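Local coordinates for uncharacterized protein (Pseudomonas aeruginosa, PDB 5BR9) that probably takes part in making the threonylcarbamoyladenosine modification of tRNA, as a TsaB-type member of the KAE1/TsaD family, at residues A[103-114]-A[192-202]. Numbering follows the deposited sequence.
Sequences DLAILAQRAYRE and LLPHAEDLLSL
I106 packs against P194, L199 and L202 where helix segments 103-114 and 196-202 of the ASKHA (actin-like ATPase) fold cross at 102°, their axes 8.4 Å apart. Helix 103-115 links strands of the two five-stranded sheets, and helix 196-208 follows the last strand of the second sheet. The two branches of I106 divide the work. CD1 meets L199 CD1 at 3.7 Å, while CG2 lies over P194 and the H195 carbonyl. L202 CD1 packs against A105 and I106. L107 CD2 packs against the backbone of L192 and L193. L192 CD2 touches A111 CB and L107 CD2, while its CD1 lies against R110.

D198 is a knob among I106, Q109, R110 and R113. Further out, the contact turns polar. R110 runs extended (chi1 179°), which carries its guanidinium out to L193 O, with L192 CD1 and H195 CD2 on opposite faces. Its NH1 donates to L193 O at 2.8 Å, from above the carbonyl plane. E114 OE2 accepts from R110 NE at 2.8 Å, which probably fixes the group's rotation. H195 caps the second helix, its ND1 accepting from E197 N, and its ring stacks on Y36.

R113 bends at chi3 (56°) and turns its guanidinium to D198. The grip is side-on and nearly straight, using the syn lone pair of each oxygen. E197 OE1 lies over one face, a long salt bridge of charges only. R113 NE pairs with D198 OD1, and R113 NH2 reaches D198 OD2 at 2.8 Å.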
loop_
_atom_site.group_PDB
_atom_site.type_symbol
_atom_site.label_atom_id
_atom_site.label_comp_id
_atom_site.label_asym_id
_atom_site.label_seq_id
_atom_site.Cartn_x
_atom_site.Cartn_y
_atom_site.Cartn_z
ATOM N N ASP A 103 11.533 -9.330 -8.176
ATOM C CA ASP A 103 11.350 -10.636 -7.584
ATOM C C ASP A 103 11.876 -11.786 -8.446
ATOM O O ASP A 103 12.192 -12.851 -7.917
ATOM C CB ASP A 103 9.881 -10.848 -7.246
ATOM C CG ASP A 103 9.518 -10.202 -5.906
ATOM O OD1 ASP A 103 8.894 -9.131 -5.887
ATOM O OD2 ASP A 103 9.866 -10.782 -4.862
ATOM N N LEU A 104 11.987 -11.577 -9.756
ATOM C CA LEU A 104 12.636 -12.570 -10.628
ATOM C C LEU A 104 14.136 -12.655 -10.285
ATOM O O LEU A 104 14.695 -13.753 -10.154
ATOM C CB LEU A 104 12.421 -12.206 -12.122
ATOM C CG LEU A 104 10.964 -12.316 -12.625
ATOM C CD1 LEU A 104 10.737 -11.564 -13.922
ATOM C CD2 LEU A 104 10.522 -13.782 -12.791
ATOM N N ALA A 105 14.775 -11.499 -10.095
ATOM C CA ALA A 105 16.176 -11.468 -9.645
ATOM C C ALA A 105 16.313 -12.129 -8.283
ATOM O O ALA A 105 17.238 -12.918 -8.065
ATOM C CB ALA A 105 16.716 -10.027 -9.596
ATOM N N ILE A 106 15.379 -11.843 -7.376
ATOM C CA ILE A 106 15.488 -12.411 -6.038
ATOM C C ILE A 106 15.460 -13.942 -6.102
ATOM O O ILE A 106 16.251 -14.624 -5.432
ATOM C CB ILE A 106 14.392 -11.866 -5.115
ATOM C CG1 ILE A 106 14.541 -10.355 -4.968
ATOM C CG2 ILE A 106 14.475 -12.534 -3.762
ATOM C CD1 ILE A 106 13.321 -9.695 -4.351
ATOM N N LEU A 107 14.539 -14.476 -6.901
ATOM C CA LEU A 107 14.471 -15.916 -7.159
ATOM C C LEU A 107 15.794 -16.462 -7.688
ATOM O O LEU A 107 16.209 -17.548 -7.331
ATOM C CB LEU A 107 13.407 -16.227 -8.197
ATOM C CG LEU A 107 11.956 -16.362 -7.800
ATOM C CD1 LEU A 107 11.181 -16.723 -9.080
ATOM C CD2 LEU A 107 11.824 -17.423 -6.724
ATOM N N ALA A 108 16.390 -15.728 -8.622
ATOM C CA ALA A 108 17.630 -16.139 -9.253
ATOM C C ALA A 108 18.732 -16.177 -8.203
ATOM O O ALA A 108 19.467 -17.153 -8.110
ATOM C CB ALA A 108 17.987 -15.196 -10.380
ATOM N N GLN A 109 18.807 -15.123 -7.392
ATOM C CA GLN A 109 19.821 -15.036 -6.357
ATOM C C GLN A 109 19.607 -16.169 -5.355
ATOM O O GLN A 109 20.576 -16.785 -4.887
ATOM C CB GLN A 109 19.783 -13.687 -5.638
ATOM C CG GLN A 109 21.031 -13.432 -4.792
ATOM C CD GLN A 109 22.235 -13.134 -5.662
ATOM O OE1 GLN A 109 22.093 -12.599 -6.757
ATOM N NE2 GLN A 109 23.421 -13.489 -5.191
ATOM N N ARG A 110 18.346 -16.461 -5.035
ATOM C CA ARG A 110 18.071 -17.571 -4.119
ATOM C C ARG A 110 18.480 -18.921 -4.697
ATOM O O ARG A 110 19.079 -19.749 -4.002
ATOM C CB ARG A 110 16.595 -17.624 -3.739
ATOM C CG ARG A 110 16.277 -18.792 -2.814
ATOM C CD ARG A 110 14.928 -18.656 -2.167
ATOM N NE ARG A 110 14.722 -19.697 -1.161
ATOM C CZ ARG A 110 13.594 -19.869 -0.482
ATOM N NH1 ARG A 110 12.558 -19.065 -0.690
ATOM N NH2 ARG A 110 13.505 -20.842 0.409
ATOM N N ALA A 111 18.176 -19.138 -5.974
ATOM C CA ALA A 111 18.529 -20.404 -6.606
ATOM C C ALA A 111 20.057 -20.543 -6.668
ATOM O O ALA A 111 20.606 -21.637 -6.537
ATOM C CB ALA A 111 17.903 -20.513 -7.983
ATOM N N TYR A 112 20.734 -19.422 -6.877
ATOM C CA TYR A 112 22.181 -19.423 -6.863
ATOM C C TYR A 112 22.699 -19.830 -5.480
ATOM O O TYR A 112 23.532 -20.724 -5.365
ATOM C CB TYR A 112 22.732 -18.054 -7.251
ATOM C CG TYR A 112 24.199 -17.936 -6.915
ATOM C CD1 TYR A 112 25.147 -18.722 -7.576
ATOM C CD2 TYR A 112 24.641 -17.075 -5.906
ATOM C CE1 TYR A 112 26.498 -18.642 -7.253
ATOM C CE2 TYR A 112 26.007 -16.990 -5.575
ATOM C CZ TYR A 112 26.921 -17.774 -6.261
ATOM O OH TYR A 112 28.261 -17.699 -5.959
ATOM N N ARG A 113 22.183 -19.190 -4.433
ATOM C CA ARG A 113 22.631 -19.481 -3.077
ATOM C C ARG A 113 22.344 -20.927 -2.668
ATOM O O ARG A 113 23.171 -21.576 -2.023
ATOM C CB ARG A 113 21.982 -18.522 -2.072
ATOM C CG ARG A 113 22.337 -18.809 -0.620
ATOM C CD ARG A 113 21.738 -17.769 0.315
ATOM N NE ARG A 113 20.283 -17.635 0.174
ATOM C CZ ARG A 113 19.402 -18.449 0.748
ATOM N NH1 ARG A 113 19.824 -19.466 1.490
ATOM N NH2 ARG A 113 18.102 -18.245 0.585
ATOM N N GLU A 114 21.184 -21.439 -3.058
ATOM C CA GLU A 114 20.755 -22.755 -2.588
ATOM C C GLU A 114 21.196 -23.938 -3.467
ATOM O O GLU A 114 21.477 -25.007 -2.952
ATOM C CB GLU A 114 19.232 -22.772 -2.448
ATOM C CG GLU A 114 18.693 -22.006 -1.262
ATOM C CD GLU A 114 17.173 -22.159 -1.103
ATOM O OE1 GLU A 114 16.560 -22.979 -1.820
ATOM O OE2 GLU A 114 16.595 -21.496 -0.218
ATOM N N LEU A 192 9.749 -22.712 -5.677
ATOM C CA LEU A 192 10.636 -21.708 -5.070
ATOM C C LEU A 192 10.058 -20.293 -5.099
ATOM O O LEU A 192 9.567 -19.817 -6.134
ATOM C CB LEU A 192 12.001 -21.699 -5.764
ATOM C CG LEU A 192 13.098 -21.035 -4.930
ATOM C CD1 LEU A 192 13.495 -21.925 -3.722
ATOM C CD2 LEU A 192 14.293 -20.680 -5.810
ATOM N N LEU A 193 10.159 -19.623 -3.956
ATOM C CA LEU A 193 9.602 -18.299 -3.739
ATOM C C LEU A 193 10.726 -17.303 -3.390
ATOM O O LEU A 193 11.825 -17.718 -3.050
ATOM C CB LEU A 193 8.550 -18.354 -2.616
ATOM C CG LEU A 193 7.322 -19.250 -2.848
ATOM C CD1 LEU A 193 6.355 -19.182 -1.666
ATOM C CD2 LEU A 193 6.598 -18.856 -4.153
ATOM N N PRO A 194 10.466 -15.989 -3.531
ATOM C CA PRO A 194 11.417 -14.956 -3.111
ATOM C C PRO A 194 11.716 -15.022 -1.617
ATOM O O PRO A 194 10.863 -15.419 -0.854
ATOM C CB PRO A 194 10.694 -13.653 -3.456
ATOM C CG PRO A 194 9.785 -14.015 -4.550
ATOM C CD PRO A 194 9.311 -15.401 -4.237
ATOM N N HIS A 195 12.918 -14.637 -1.220
ATOM C CA HIS A 195 13.334 -14.672 0.177
ATOM C C HIS A 195 14.091 -13.360 0.472
ATOM O O HIS A 195 14.990 -12.967 -0.280
ATOM C CB HIS A 195 14.199 -15.903 0.412
ATOM C CG HIS A 195 14.401 -16.264 1.844
ATOM N ND1 HIS A 195 14.967 -15.402 2.759
ATOM C CD2 HIS A 195 14.180 -17.423 2.507
ATOM C CE1 HIS A 195 15.038 -15.998 3.936
ATOM N NE2 HIS A 195 14.577 -17.229 3.807
ATOM N N ALA A 196 13.709 -12.665 1.536
ATOM C CA ALA A 196 14.322 -11.377 1.866
ATOM C C ALA A 196 15.842 -11.471 2.034
ATOM O O ALA A 196 16.564 -10.496 1.796
ATOM C CB ALA A 196 13.694 -10.808 3.117
ATOM N N GLU A 197 16.330 -12.638 2.440
ATOM C CA GLU A 197 17.778 -12.849 2.556
ATOM C C GLU A 197 18.495 -12.600 1.222
ATOM O O GLU A 197 19.574 -11.999 1.168
ATOM C CB GLU A 197 18.084 -14.256 3.056
ATOM C CG GLU A 197 19.571 -14.566 3.069
ATOM C CD GLU A 197 19.900 -15.934 3.631
ATOM O OE1 GLU A 197 18.969 -16.679 4.005
ATOM O OE2 GLU A 197 21.102 -16.261 3.699
ATOM N N ASP A 198 17.890 -13.062 0.137
ATOM C CA ASP A 198 18.496 -12.901 -1.181
ATOM C C ASP A 198 18.183 -11.522 -1.762
ATOM O O ASP A 198 18.991 -10.958 -2.514
ATOM C CB ASP A 198 18.036 -14.035 -2.093
ATOM C CG ASP A 198 18.307 -15.394 -1.469
ATOM O OD1 ASP A 198 19.500 -15.770 -1.349
ATOM O OD2 ASP A 198 17.336 -16.064 -1.054
ATOM N N LEU A 199 17.035 -10.967 -1.375
ATOM C CA LEU A 199 16.736 -9.562 -1.657
ATOM C C LEU A 199 17.814 -8.674 -1.040
ATOM O O LEU A 199 18.297 -7.736 -1.669
ATOM C CB LEU A 199 15.366 -9.179 -1.105
ATOM C CG LEU A 199 15.041 -7.682 -1.008
ATOM C CD1 LEU A 199 15.080 -7.057 -2.368
ATOM C CD2 LEU A 199 13.655 -7.503 -0.404
ATOM N N LEU A 200 18.197 -9.006 0.191
ATOM C CA LEU A 200 19.234 -8.282 0.926
ATOM C C LEU A 200 20.583 -8.331 0.193
ATOM O O LEU A 200 21.257 -7.311 0.063
ATOM C CB LEU A 200 19.362 -8.855 2.343
ATOM C CG LEU A 200 20.288 -8.114 3.300
ATOM C CD1 LEU A 200 19.809 -6.688 3.549
ATOM C CD2 LEU A 200 20.395 -8.883 4.620
ATOM N N SER A 201 20.960 -9.498 -0.319
ATOM C CA SER A 201 22.168 -9.609 -1.147
ATOM C C SER A 201 22.134 -8.643 -2.335
ATOM O O SER A 201 23.080 -7.863 -2.559
ATOM C CB SER A 201 22.335 -11.039 -1.666
ATOM O OG SER A 201 22.423 -11.947 -0.583
ATOM N N LEU A 202 21.031 -8.675 -3.073
ATOM C CA LEU A 202 20.859 -7.822 -4.254
ATOM C C LEU A 202 20.865 -6.328 -3.881
ATOM O O LEU A 202 21.495 -5.517 -4.568
ATOM C CB LEU A 202 19.561 -8.205 -4.998
ATOM C CG LEU A 202 19.647 -9.598 -5.649
ATOM C CD1 LEU A 202 18.296 -10.112 -6.212
ATOM C CD2 LEU A 202 20.697 -9.578 -6.753
#